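Local coordinates for protein Phikz039 (Pseudomonas phage phikz, PDB 3ZBQ) that belongs to the tubulin-like proteins of bacteriophages (PhuZ) and carries guanosine-5'-diphosphate in its nucleotide pocket, at residues I240-L245 against L259-G264; K6-F11 against D96-V101; N194-S199 against E269-D274; T150-S155 against V219-L224. One frame throughout, in Å; residues are numbered along the deposited sequence.

How the contacts relate
Contacts 1 and 2 both pair neighbouring parallel strands of the same large sheet, but at different depths: contact 2 is buried in the parallel, nucleotide-binding half, while contact 1 forms the sheet's outer edge in the C-terminal domain and ends in charged, watered side chains. Contact 4 joins helix 138-158 to the approach of strand 222-227; there a helix carboxylate accepts a backbone N-H and a hydroxyl of T221. Contact 3 is a surface meeting of two loops, held by weak polar bonds and one aromatic pair. It touches contact 1 where H197 packs on L245, and contact 2 through Q195 with D96 and N194 with K6.

Contact 1: I240-L245 against L259-G264; sequences ISIASL and LTRTTG
I242 and R261 run side by side on one face of this parallel strand pair, the branch methyl CG2 of the isoleucine lying 3.7 Å from CG of the arginine. The backbones beneath are firmly laced: I242 N donates to T260 O at 2.9 Å, and I242 O takes T262 N at the same length. On the face bearing A243 and T262 packing is also close, since the small alanine CB meets T262 CG2 at 3.8 Å and W208 of helix 202-209 covers both. Strand 260-265 is an edge strand of the mixed sheet of this tubulin-like fold, in its C-terminal-domain half, and strand 239-246 is its only neighbour in the sheet within this chain. At G264 the absence of a side chain lets L245 CD2 settle 3.7 Å from the glycine CA. The R261 end is the partly exposed, water-linked side, held by polar partners. Its extended chain, CG opposite the backbone N (chi1 180°), carries NE past I242 to a water at 2.7 Å; that water also bonds S244 OG, itself paired with H277, while R261 NH2 forms a salt bridge with D252. L259 N bonds I240 O weakly, but at the side-chain tips L259 CD1 only grazes I240 CG2 at 4.1 Å.

Contact 2: K6-F11 against D96-V101; sequences KTRIYF and DTNIVV
D96 lays its CB against K6 O just before the strands begin, and its carboxylate turns aside to bond Q195. From here strands 7-12 and 97-103 run parallel as neighbours inside the Rossmann-like, nucleotide-binding half of the tubulin fold. T97 comes next and grips K6 O twice, through its backbone N at 2.9 Å and its hydroxyl OG1 at 2.8 Å, the two donors reaching the oxygen from opposite faces of the carbonyl plane. This needs OG1 tucked between the backbone N and the carbonyl carbon (chi1 53°); threonine suits the place because its hydroxyl, one bond from CB, stays close enough to the backbone to reach the carbonyl that its own N binds. T7 OG1 lies 2.7 Å from the same hydroxyl. N98 sits on the other face. Its OD1 approaches the edge of the Y10 ring, in the ring plane, 3.7 Å from CE1. OD1 also takes G95 N, and ND2 gives to V126 O, linking the strand's start to neighbouring strand 127-133. I99 returns to the face of T7 and I9, where a branched apolar residue is apt: L186 and L189 of helix 175-192 cover it. Its backbone O receives Y10 N at 2.7 Å. V100, beside Y10, sends CG2 obliquely toward ring atom CD1. V101, whose side chain is about 9 Å from the bound guanosine-5'-diphosphate, donates its N to Y10 O. V101 CB lies 3.7 Å from F11 CD1, and I9 CG2 rests 3.6 Å above the plane of that phenylalanine ring, toward the rim.

Contact 3: N194-S199 against E269-D274; sequences NQEHQS and EKYDFD
Y271 reaches across from one surface loop to the other and meets three residues with the far end of its ring. Its OH takes a weak, bent hydrogen bond of 3.0 Å from N194 ND2, the amide coming in near the ring plane and from the opposite direction. Within its own loop N194 is oriented by an Asx turn just after helix 175-192: OD1 accepts E196 N at 2.9 Å, which holds the amide in the rotation that turns ND2 toward Y271. H197 meets the tyrosine differently. Ring atom CE1 stands 3.9 Å from Y271 CE2, which lies in the imidazole plane, while the two rings are inclined at 55° to each other; H197 NE2 is turned to I191 O, tying the loop back to the helix. E196, the third partner, brings OE1 to 3.8 Å from Y271 OH. The same oxygen forms a long, weak salt bridge of 3.3 Å with K270 NZ. The lysine's own CG sits over the centre of the Y271 ring. Long flexible charged residues suit this exposed rim, whereas the imidazole of buried H197 and the tyrosine ring lie on the more sheltered side. The only polar bonds across the contact are weak, which is consistent with a meeting of loops that adds little rigidity by itself.

Contact 4: T150-S155 against V219-L224; sequences TFEGVS and VQTVQL
E152 OE1 is gripped twice by T221, whose backbone N donates at 2.9 Å with a nearly straight N-H (167°) and whose OG1 donates at 2.8 Å. The two donors come from opposite faces of the carboxylate plane, the amide nearly along the C-O axis and the hydroxyl on the anti side. T221 can use both because OG1 stands beside its own backbone N (chi1 -46°), and glutamate suits the helix position because its chain bends at the second torsion to bring OE1 back to the loop. Q220 runs alongside, its amide within 10° of parallel to the carboxylate, and its CB lies 3.6 Å from E152 OE1. The methyl of T221 serves the apolar side: CG2 is 3.6 Å from F151 CB, and I285 of helix 284-304 also touches this threonine. One turn on, S155 is small enough for Q220 CA to come within 3.7 Å of its CB. Its OG donates to F151 O at 2.7 Å and has a further partner in M162 N, so this buried hydroxyl is well used. A water donates to V219 O and, weakly, to E152 O. Helix 138-158 thus receives the chain as it enters strand 222-227, a helix-to-strand contact consistent with the junction between the nucleotide-binding part and the C-terminal domain of the tubulin fold.

Contact 1: I240-L245 against L259-G264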
loop_
_atom_site.group_PDB
_atom_site.type_symbol
_atom_site.label_atom_id
_atom_site.label_comp_id
_atom_site.label_asym_id
_atom_site.label_seq_id
_atom_site.Cartn_x
_atom_site.Cartn_y
_atom_site.Cartn_z
ATOM N N ILE A 240 -9.588 -13.232 10.396
ATOM C CA ILE A 240 -10.621 -12.378 10.986
ATOM C C ILE A 240 -11.857 -12.271 10.090
ATOM O O ILE A 240 -12.990 -12.489 10.530
ATOM C CB ILE A 240 -10.068 -10.967 11.261
ATOM C CG1 ILE A 240 -8.929 -11.041 12.288
ATOM C CG2 ILE A 240 -11.186 -10.019 11.718
ATOM C CD1 ILE A 240 -8.044 -9.779 12.352
ATOM N N SER A 241 -11.629 -11.948 8.822
ATOM C CA SER A 241 -12.716 -11.662 7.891
ATOM C C SER A 241 -12.378 -12.207 6.507
ATOM O O SER A 241 -11.300 -11.941 5.971
ATOM C CB SER A 241 -12.968 -10.153 7.824
ATOM O OG SER A 241 -14.152 -9.851 7.110
ATOM N N ILE A 242 -13.295 -12.983 5.933
ATOM C CA ILE A 242 -13.027 -13.594 4.639
ATOM C C ILE A 242 -14.143 -13.324 3.646
ATOM O O ILE A 242 -15.333 -13.448 3.977
ATOM C CB ILE A 242 -12.753 -15.116 4.754
ATOM C CG1 ILE A 242 -12.440 -15.697 3.377
ATOM C CG2 ILE A 242 -13.943 -15.847 5.375
ATOM C CD1 ILE A 242 -11.924 -17.131 3.412
ATOM N N ALA A 243 -13.756 -12.937 2.435
ATOM C CA ALA A 243 -14.686 -12.844 1.311
ATOM C C ALA A 243 -14.312 -13.892 0.275
ATOM O O ALA A 243 -13.179 -13.931 -0.187
ATOM C CB ALA A 243 -14.646 -11.467 0.687
ATOM N N SER A 244 -15.271 -14.724 -0.112
ATOM C CA SER A 244 -14.987 -15.797 -1.055
ATOM C C SER A 244 -15.860 -15.698 -2.306
ATOM O O SER A 244 -17.052 -15.402 -2.217
ATOM C CB SER A 244 -15.186 -17.162 -0.390
ATOM O OG SER A 244 -14.334 -17.336 0.729
ATOM N N LEU A 245 -15.258 -15.955 -3.466
ATOM C CA LEU A 245 -16.000 -16.081 -4.717
ATOM C C LEU A 245 -15.918 -17.507 -5.245
ATOM O O LEU A 245 -14.837 -18.086 -5.286
ATOM C CB LEU A 245 -15.433 -15.135 -5.771
ATOM C CG LEU A 245 -15.658 -13.649 -5.522
ATOM C CD1 LEU A 245 -14.977 -12.805 -6.605
ATOM C CD2 LEU A 245 -17.143 -13.372 -5.506
ATOM N N LEU A 259 -14.339 -14.762 11.928
ATOM C CA LEU A 259 -15.285 -13.861 12.602
ATOM C C LEU A 259 -16.386 -13.363 11.663
ATOM O O LEU A 259 -17.566 -13.393 12.008
ATOM C CB LEU A 259 -14.569 -12.682 13.259
ATOM C CG LEU A 259 -13.452 -13.076 14.234
ATOM C CD1 LEU A 259 -12.879 -11.855 14.919
ATOM C CD2 LEU A 259 -13.982 -14.061 15.274
ATOM N N THR A 260 -15.985 -12.910 10.480
ATOM C CA THR A 260 -16.921 -12.507 9.439
ATOM C C THR A 260 -16.625 -13.277 8.146
ATOM O O THR A 260 -15.467 -13.445 7.763
ATOM C CB THR A 260 -16.879 -10.979 9.201
ATOM O OG1 THR A 260 -17.502 -10.311 10.301
ATOM C CG2 THR A 260 -17.605 -10.591 7.916
ATOM N N ARG A 261 -17.676 -13.783 7.504
ATOM C CA ARG A 261 -17.527 -14.442 6.208
ATOM C C ARG A 261 -18.606 -13.932 5.258
ATOM O O ARG A 261 -19.786 -13.822 5.619
ATOM C CB ARG A 261 -17.605 -15.971 6.346
ATOM C CG ARG A 261 -17.465 -16.739 5.014
ATOM C CD ARG A 261 -17.332 -18.249 5.220
ATOM N NE ARG A 261 -17.024 -18.942 3.968
ATOM C CZ ARG A 261 -17.912 -19.562 3.196
ATOM N NH1 ARG A 261 -19.199 -19.608 3.541
ATOM N NH2 ARG A 261 -17.511 -20.147 2.074
ATOM N N THR A 262 -18.203 -13.609 4.040
ATOM C CA THR A 262 -19.181 -13.263 3.019
ATOM C C THR A 262 -18.800 -13.969 1.723
ATOM O O THR A 262 -17.612 -14.186 1.449
ATOM C CB THR A 262 -19.305 -11.728 2.858
ATOM O OG1 THR A 262 -20.462 -11.409 2.077
ATOM C CG2 THR A 262 -18.064 -11.144 2.200
ATOM N N THR A 263 -19.798 -14.368 0.939
ATOM C CA THR A 263 -19.531 -15.098 -0.300
ATOM C C THR A 263 -20.278 -14.509 -1.489
ATOM O O THR A 263 -21.352 -13.922 -1.330
ATOM C CB THR A 263 -19.879 -16.605 -0.187
ATOM O OG1 THR A 263 -21.303 -16.775 -0.158
ATOM C CG2 THR A 263 -19.270 -17.200 1.060
ATOM N N GLY A 264 -19.710 -14.675 -2.679
ATOM C CA GLY A 264 -20.388 -14.272 -3.902
ATOM C C GLY A 264 -20.301 -15.373 -4.940
ATOM O O GLY A 264 -19.355 -16.165 -4.918
HETATM O O HOH W 1 -14.697 -19.172 2.554
#

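Contact 2: K6-F11 against D96-V101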
loop_
_atom_site.group_PDB
_atom_site.type_symbol
_atom_site.label_atom_id
_atom_site.label_comp_id
_atom_site.label_asym_id
_atom_site.label_seq_id
_atom_site.Cartn_x
_atom_site.Cartn_y
_atom_site.Cartn_z
ATOM N N LYS A 6 -17.575 2.171 -8.982
ATOM C CA LYS A 6 -17.524 0.945 -8.192
ATOM C C LYS A 6 -16.198 0.803 -7.444
ATOM O O LYS A 6 -16.169 0.484 -6.254
ATOM C CB LYS A 6 -17.773 -0.279 -9.071
ATOM C CG LYS A 6 -19.163 -0.287 -9.711
ATOM C CD LYS A 6 -19.342 -1.476 -10.635
ATOM C CE LYS A 6 -20.719 -1.444 -11.287
ATOM N NZ LYS A 6 -20.986 -2.708 -12.036
ATOM N N THR A 7 -15.100 1.056 -8.146
ATOM C CA THR A 7 -13.783 0.960 -7.540
ATOM C C THR A 7 -12.904 2.092 -8.063
ATOM O O THR A 7 -12.711 2.210 -9.275
ATOM C CB THR A 7 -13.099 -0.378 -7.891
ATOM O OG1 THR A 7 -13.909 -1.477 -7.442
ATOM C CG2 THR A 7 -11.726 -0.456 -7.246
ATOM N N ARG A 8 -12.406 2.931 -7.157
ATOM C CA ARG A 8 -11.398 3.932 -7.510
ATOM C C ARG A 8 -10.035 3.397 -7.104
ATOM O O ARG A 8 -9.843 2.946 -5.968
ATOM C CB ARG A 8 -11.658 5.268 -6.787
ATOM C CG ARG A 8 -10.692 6.418 -7.166
ATOM C CD ARG A 8 -11.046 7.047 -8.517
ATOM N NE ARG A 8 -12.327 7.753 -8.469
ATOM C CZ ARG A 8 -13.007 8.147 -9.541
ATOM N NH1 ARG A 8 -12.535 7.902 -10.751
ATOM N NH2 ARG A 8 -14.173 8.774 -9.403
ATOM N N ILE A 9 -9.078 3.444 -8.019
ATOM C CA ILE A 9 -7.727 3.044 -7.667
ATOM C C ILE A 9 -6.830 4.274 -7.677
ATOM O O ILE A 9 -6.822 5.028 -8.651
ATOM C CB ILE A 9 -7.183 1.986 -8.631
ATOM C CG1 ILE A 9 -8.192 0.827 -8.770
ATOM C CG2 ILE A 9 -5.833 1.501 -8.147
ATOM C CD1 ILE A 9 -7.703 -0.336 -9.665
ATOM N N TYR A 10 -6.112 4.483 -6.576
ATOM C CA TYR A 10 -5.190 5.612 -6.437
ATOM C C TYR A 10 -3.759 5.099 -6.511
ATOM O O TYR A 10 -3.293 4.410 -5.587
ATOM C CB TYR A 10 -5.396 6.313 -5.083
ATOM C CG TYR A 10 -6.786 6.880 -4.846
ATOM C CD1 TYR A 10 -7.813 6.077 -4.370
ATOM C CD2 TYR A 10 -7.051 8.226 -5.060
ATOM C CE1 TYR A 10 -9.082 6.599 -4.133
ATOM C CE2 TYR A 10 -8.312 8.755 -4.830
ATOM C CZ TYR A 10 -9.320 7.936 -4.367
ATOM O OH TYR A 10 -10.574 8.467 -4.148
ATOM N N PHE A 11 -3.056 5.449 -7.589
ATOM C CA PHE A 11 -1.667 5.052 -7.773
ATOM C C PHE A 11 -0.784 6.213 -7.315
ATOM O O PHE A 11 -0.853 7.299 -7.883
ATOM C CB PHE A 11 -1.383 4.742 -9.249
ATOM C CG PHE A 11 -2.041 3.475 -9.748
ATOM C CD1 PHE A 11 -1.625 2.229 -9.282
ATOM C CD2 PHE A 11 -3.070 3.531 -10.684
ATOM C CE1 PHE A 11 -2.230 1.060 -9.738
ATOM C CE2 PHE A 11 -3.681 2.367 -11.146
ATOM C CZ PHE A 11 -3.267 1.135 -10.675
ATOM N N ASP A 96 -17.164 3.150 -4.427
ATOM C CA ASP A 96 -17.789 2.241 -3.468
ATOM C C ASP A 96 -16.723 1.398 -2.762
ATOM O O ASP A 96 -16.862 1.065 -1.586
ATOM C CB ASP A 96 -18.817 1.328 -4.155
ATOM C CG ASP A 96 -20.076 2.069 -4.583
ATOM O OD1 ASP A 96 -20.491 3.018 -3.876
ATOM O OD2 ASP A 96 -20.657 1.687 -5.623
ATOM N N THR A 97 -15.650 1.086 -3.491
ATOM C CA THR A 97 -14.452 0.475 -2.925
ATOM C C THR A 97 -13.260 1.278 -3.419
ATOM O O THR A 97 -13.354 1.969 -4.434
ATOM C CB THR A 97 -14.289 -0.990 -3.361
ATOM O OG1 THR A 97 -14.362 -1.075 -4.794
ATOM C CG2 THR A 97 -15.387 -1.853 -2.740
ATOM N N ASN A 98 -12.148 1.209 -2.696
ATOM C CA ASN A 98 -10.990 2.031 -3.031
ATOM C C ASN A 98 -9.708 1.258 -2.827
ATOM O O ASN A 98 -9.532 0.593 -1.800
ATOM C CB ASN A 98 -10.975 3.298 -2.178
ATOM C CG ASN A 98 -12.213 4.133 -2.382
ATOM O OD1 ASN A 98 -12.251 4.968 -3.288
ATOM N ND2 ASN A 98 -13.266 3.864 -1.587
ATOM N N ILE A 99 -8.812 1.344 -3.804
ATOM C CA ILE A 99 -7.552 0.635 -3.726
ATOM C C ILE A 99 -6.460 1.680 -3.873
ATOM O O ILE A 99 -6.499 2.483 -4.790
ATOM C CB ILE A 99 -7.416 -0.435 -4.834
ATOM C CG1 ILE A 99 -8.620 -1.386 -4.805
ATOM C CG2 ILE A 99 -6.119 -1.223 -4.663
ATOM C CD1 ILE A 99 -8.584 -2.480 -5.855
ATOM N N VAL A 100 -5.535 1.698 -2.925
ATOM C CA VAL A 100 -4.432 2.659 -2.936
ATOM C C VAL A 100 -3.103 1.904 -3.034
ATOM O O VAL A 100 -2.834 1.001 -2.232
ATOM C CB VAL A 100 -4.457 3.533 -1.655
ATOM C CG1 VAL A 100 -3.460 4.694 -1.762
ATOM C CG2 VAL A 100 -5.850 4.083 -1.405
ATOM N N VAL A 101 -2.249 2.304 -3.984
ATOM C CA VAL A 101 -1.052 1.534 -4.338
ATOM C C VAL A 101 0.199 2.382 -4.219
ATOM O O VAL A 101 0.254 3.473 -4.797
ATOM C CB VAL A 101 -1.138 1.009 -5.790
ATOM C CG1 VAL A 101 0.004 0.064 -6.100
ATOM C CG2 VAL A 101 -2.487 0.310 -6.018
#

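Contact 3: N194-S199 against E269-D274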
loop_
_atom_site.group_PDB
_atom_site.type_symbol
_atom_site.label_atom_id
_atom_site.label_comp_id
_atom_site.label_asym_id
_atom_site.label_seq_id
_atom_site.Cartn_x
_atom_site.Cartn_y
_atom_site.Cartn_z
ATOM N N ASN A 194 -16.567 -5.767 -8.340
ATOM C CA ASN A 194 -17.240 -5.289 -9.553
ATOM C C ASN A 194 -18.785 -5.269 -9.483
ATOM O O ASN A 194 -19.459 -4.820 -10.421
ATOM C CB ASN A 194 -16.716 -5.998 -10.814
ATOM C CG ASN A 194 -17.227 -7.436 -10.968
ATOM O OD1 ASN A 194 -18.170 -7.864 -10.299
ATOM N ND2 ASN A 194 -16.605 -8.181 -11.874
ATOM N N GLN A 195 -19.318 -5.758 -8.363
ATOM C CA GLN A 195 -20.755 -5.713 -8.068
ATOM C C GLN A 195 -21.615 -6.575 -9.003
ATOM O O GLN A 195 -22.850 -6.434 -9.025
ATOM C CB GLN A 195 -21.252 -4.261 -8.024
ATOM C CG GLN A 195 -20.593 -3.416 -6.932
ATOM C CD GLN A 195 -21.054 -1.973 -6.942
ATOM O OE1 GLN A 195 -22.130 -1.656 -7.461
ATOM N NE2 GLN A 195 -20.239 -1.083 -6.373
ATOM N N GLU A 196 -20.977 -7.491 -9.736
ATOM C CA GLU A 196 -21.700 -8.377 -10.663
ATOM C C GLU A 196 -22.042 -9.757 -10.104
ATOM O O GLU A 196 -22.668 -10.563 -10.789
ATOM C CB GLU A 196 -20.894 -8.583 -11.948
ATOM C CG GLU A 196 -20.620 -7.321 -12.749
ATOM C CD GLU A 196 -19.604 -7.549 -13.860
ATOM O OE1 GLU A 196 -19.202 -8.716 -14.089
ATOM O OE2 GLU A 196 -19.198 -6.556 -14.495
ATOM N N HIS A 197 -21.629 -10.047 -8.878
ATOM C CA HIS A 197 -21.722 -11.415 -8.374
ATOM C C HIS A 197 -22.964 -11.629 -7.528
ATOM O O HIS A 197 -23.283 -10.806 -6.670
ATOM C CB HIS A 197 -20.468 -11.781 -7.585
ATOM C CG HIS A 197 -19.203 -11.406 -8.283
ATOM N ND1 HIS A 197 -18.850 -11.934 -9.506
ATOM C CD2 HIS A 197 -18.214 -10.544 -7.943
ATOM C CE1 HIS A 197 -17.692 -11.418 -9.887
ATOM N NE2 HIS A 197 -17.283 -10.578 -8.951
ATOM N N GLN A 198 -23.650 -12.740 -7.782
ATOM C CA GLN A 198 -24.861 -13.096 -7.052
ATOM C C GLN A 198 -24.567 -13.238 -5.576
ATOM O O GLN A 198 -23.563 -13.856 -5.200
ATOM C CB GLN A 198 -25.430 -14.425 -7.555
ATOM C CG GLN A 198 -25.720 -14.454 -9.037
ATOM C CD GLN A 198 -26.574 -13.287 -9.480
ATOM O OE1 GLN A 198 -27.765 -13.214 -9.166
ATOM N NE2 GLN A 198 -25.962 -12.352 -10.206
ATOM N N SER A 199 -25.451 -12.674 -4.755
ATOM C CA SER A 199 -25.389 -12.794 -3.298
ATOM C C SER A 199 -24.263 -11.998 -2.655
ATOM O O SER A 199 -24.039 -12.111 -1.453
ATOM C CB SER A 199 -25.311 -14.260 -2.851
ATOM O OG SER A 199 -26.486 -14.967 -3.222
ATOM N N GLU A 269 -19.827 -18.904 -16.629
ATOM C CA GLU A 269 -19.735 -18.764 -18.075
ATOM C C GLU A 269 -18.669 -17.733 -18.426
ATOM O O GLU A 269 -17.978 -17.853 -19.436
ATOM C CB GLU A 269 -21.088 -18.302 -18.599
ATOM C CG GLU A 269 -21.291 -18.379 -20.087
ATOM C CD GLU A 269 -22.736 -18.079 -20.462
ATOM O OE1 GLU A 269 -23.561 -19.017 -20.466
ATOM O OE2 GLU A 269 -23.047 -16.898 -20.721
ATOM N N LYS A 270 -18.551 -16.708 -17.591
ATOM C CA LYS A 270 -17.549 -15.666 -17.811
ATOM C C LYS A 270 -16.203 -16.018 -17.195
ATOM O O LYS A 270 -15.153 -15.735 -17.780
ATOM C CB LYS A 270 -18.033 -14.317 -17.266
ATOM C CG LYS A 270 -17.040 -13.160 -17.454
ATOM C CD LYS A 270 -17.641 -11.848 -16.943
ATOM C CE LYS A 270 -16.646 -10.697 -17.074
ATOM N NZ LYS A 270 -17.200 -9.404 -16.564
ATOM N N TYR A 271 -16.226 -16.636 -16.017
ATOM C CA TYR A 271 -14.998 -16.775 -15.233
ATOM C C TYR A 271 -14.393 -18.183 -15.220
ATOM O O TYR A 271 -15.079 -19.166 -14.950
ATOM C CB TYR A 271 -15.218 -16.269 -13.804
ATOM C CG TYR A 271 -15.426 -14.775 -13.716
ATOM C CD1 TYR A 271 -14.358 -13.895 -13.880
ATOM C CD2 TYR A 271 -16.685 -14.243 -13.468
ATOM C CE1 TYR A 271 -14.544 -12.533 -13.799
ATOM C CE2 TYR A 271 -16.880 -12.876 -13.386
ATOM C CZ TYR A 271 -15.799 -12.031 -13.549
ATOM O OH TYR A 271 -15.985 -10.672 -13.465
ATOM N N ASP A 272 -13.096 -18.261 -15.507
ATOM C CA ASP A 272 -12.379 -19.533 -15.564
ATOM C C ASP A 272 -11.558 -19.740 -14.288
ATOM O O ASP A 272 -10.390 -20.133 -14.335
ATOM C CB ASP A 272 -11.459 -19.557 -16.800
ATOM C CG ASP A 272 -10.682 -20.862 -16.942
ATOM O OD1 ASP A 272 -11.292 -21.948 -16.822
ATOM O OD2 ASP A 272 -9.450 -20.789 -17.149
ATOM N N PHE A 273 -12.149 -19.424 -13.142
ATOM C CA PHE A 273 -11.532 -19.783 -11.870
ATOM C C PHE A 273 -12.514 -20.609 -11.071
ATOM O O PHE A 273 -13.724 -20.490 -11.248
ATOM C CB PHE A 273 -11.034 -18.558 -11.077
ATOM C CG PHE A 273 -12.127 -17.637 -10.586
ATOM C CD1 PHE A 273 -12.759 -17.863 -9.368
ATOM C CD2 PHE A 273 -12.481 -16.510 -11.318
ATOM C CE1 PHE A 273 -13.751 -17.005 -8.909
ATOM C CE2 PHE A 273 -13.468 -15.650 -10.872
ATOM C CZ PHE A 273 -14.109 -15.896 -9.665
ATOM N N ASP A 274 -11.989 -21.476 -10.222
ATOM C CA ASP A 274 -12.823 -22.269 -9.344
ATOM C C ASP A 274 -13.258 -21.392 -8.170
ATOM O O ASP A 274 -14.449 -21.166 -7.944
ATOM C CB ASP A 274 -12.039 -23.491 -8.871
ATOM C CG ASP A 274 -12.751 -24.259 -7.783
ATOM O OD1 ASP A 274 -14.001 -24.311 -7.805
ATOM O OD2 ASP A 274 -12.052 -24.814 -6.908
#

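Contact 4: T150-S155 against V219-L224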
loop_
_atom_site.group_PDB
_atom_site.type_symbol
_atom_site.label_atom_id
_atom_site.label_comp_id
_atom_site.label_asym_id
_atom_site.label_seq_id
_atom_site.Cartn_x
_atom_site.Cartn_y
_atom_site.Cartn_z
ATOM N N THR A 150 3.119 3.816 10.347
ATOM C CA THR A 150 2.074 4.685 9.802
ATOM C C THR A 150 0.738 3.932 9.663
ATOM O O THR A 150 -0.315 4.471 9.986
ATOM C CB THR A 150 2.507 5.269 8.447
ATOM O OG1 THR A 150 3.599 6.197 8.658
ATOM C CG2 THR A 150 1.349 5.975 7.741
ATOM N N PHE A 151 0.785 2.695 9.176
ATOM C CA PHE A 151 -0.446 1.899 9.030
ATOM C C PHE A 151 -1.170 1.801 10.361
ATOM O O PHE A 151 -2.401 1.840 10.430
ATOM C CB PHE A 151 -0.130 0.485 8.543
ATOM C CG PHE A 151 0.615 0.431 7.232
ATOM C CD1 PHE A 151 0.526 1.470 6.306
ATOM C CD2 PHE A 151 1.388 -0.681 6.918
ATOM C CE1 PHE A 151 1.211 1.407 5.095
ATOM C CE2 PHE A 151 2.079 -0.755 5.705
ATOM C CZ PHE A 151 1.984 0.286 4.793
ATOM N N GLU A 152 -0.396 1.648 11.426
ATOM C CA GLU A 152 -0.955 1.527 12.765
ATOM C C GLU A 152 -1.528 2.864 13.212
ATOM O O GLU A 152 -2.608 2.918 13.807
ATOM C CB GLU A 152 0.125 1.050 13.737
ATOM C CG GLU A 152 -0.394 0.331 14.978
ATOM C CD GLU A 152 -0.695 -1.149 14.738
ATOM O OE1 GLU A 152 -1.284 -1.492 13.689
ATOM O OE2 GLU A 152 -0.354 -1.980 15.613
ATOM N N GLY A 153 -0.802 3.940 12.911
ATOM C CA GLY A 153 -1.244 5.288 13.232
ATOM C C GLY A 153 -2.506 5.676 12.476
ATOM O O GLY A 153 -3.425 6.283 13.042
ATOM N N VAL A 154 -2.560 5.334 11.190
ATOM C CA VAL A 154 -3.743 5.631 10.385
ATOM C C VAL A 154 -4.947 4.807 10.866
ATOM O O VAL A 154 -6.071 5.315 10.922
ATOM C CB VAL A 154 -3.478 5.421 8.870
ATOM C CG1 VAL A 154 -4.783 5.460 8.076
ATOM C CG2 VAL A 154 -2.493 6.481 8.348
ATOM N N SER A 155 -4.708 3.546 11.229
ATOM C CA SER A 155 -5.771 2.712 11.797
ATOM C C SER A 155 -6.358 3.397 13.025
ATOM O O SER A 155 -7.586 3.477 13.196
ATOM C CB SER A 155 -5.230 1.336 12.206
ATOM O OG SER A 155 -4.710 0.617 11.102
ATOM N N VAL A 219 -8.580 -2.153 16.933
ATOM C CA VAL A 219 -8.566 -1.353 15.715
ATOM C C VAL A 219 -7.108 -1.056 15.381
ATOM O O VAL A 219 -6.472 -0.194 15.992
ATOM C CB VAL A 219 -9.389 -0.064 15.857
ATOM C CG1 VAL A 219 -9.229 0.813 14.617
ATOM C CG2 VAL A 219 -10.869 -0.416 16.060
ATOM N N GLN A 220 -6.578 -1.805 14.421
ATOM C CA GLN A 220 -5.146 -1.784 14.135
ATOM C C GLN A 220 -4.912 -2.289 12.714
ATOM O O GLN A 220 -5.854 -2.700 12.042
ATOM C CB GLN A 220 -4.403 -2.678 15.136
ATOM C CG GLN A 220 -4.715 -4.144 14.950
ATOM C CD GLN A 220 -4.017 -5.045 15.956
ATOM O OE1 GLN A 220 -3.347 -4.576 16.872
ATOM N NE2 GLN A 220 -4.188 -6.353 15.789
ATOM N N THR A 221 -3.663 -2.265 12.255
ATOM C CA THR A 221 -3.354 -2.737 10.905
ATOM C C THR A 221 -3.700 -4.216 10.773
ATOM O O THR A 221 -3.428 -5.020 11.680
ATOM C CB THR A 221 -1.871 -2.539 10.552
ATOM O OG1 THR A 221 -1.460 -1.225 10.944
ATOM C CG2 THR A 221 -1.653 -2.692 9.047
ATOM N N VAL A 222 -4.324 -4.573 9.657
ATOM C CA VAL A 222 -4.565 -5.964 9.354
ATOM C C VAL A 222 -4.034 -6.285 7.968
ATOM O O VAL A 222 -3.811 -5.385 7.150
ATOM C CB VAL A 222 -6.062 -6.303 9.470
ATOM C CG1 VAL A 222 -6.491 -6.216 10.926
ATOM C CG2 VAL A 222 -6.881 -5.350 8.601
ATOM N N GLN A 223 -3.785 -7.563 7.716
ATOM C CA GLN A 223 -3.196 -7.956 6.442
ATOM C C GLN A 223 -4.179 -8.711 5.545
ATOM O O GLN A 223 -4.906 -9.601 6.002
ATOM C CB GLN A 223 -1.930 -8.785 6.686
ATOM C CG GLN A 223 -1.160 -9.120 5.432
ATOM C CD GLN A 223 0.272 -9.500 5.729
ATOM O OE1 GLN A 223 0.748 -9.324 6.854
ATOM N NE2 GLN A 223 0.962 -10.031 4.735
ATOM N N LEU A 224 -4.205 -8.338 4.267
ATOM C CA LEU A 224 -5.072 -8.984 3.288
ATOM C C LEU A 224 -4.287 -9.974 2.451
ATOM O O LEU A 224 -3.274 -9.621 1.832
ATOM C CB LEU A 224 -5.719 -7.951 2.363
ATOM C CG LEU A 224 -6.390 -8.538 1.126
ATOM C CD1 LEU A 224 -7.641 -9.328 1.553
ATOM C CD2 LEU A 224 -6.766 -7.420 0.179
HETATM O O HOH W 2 -3.919 0.661 15.895
#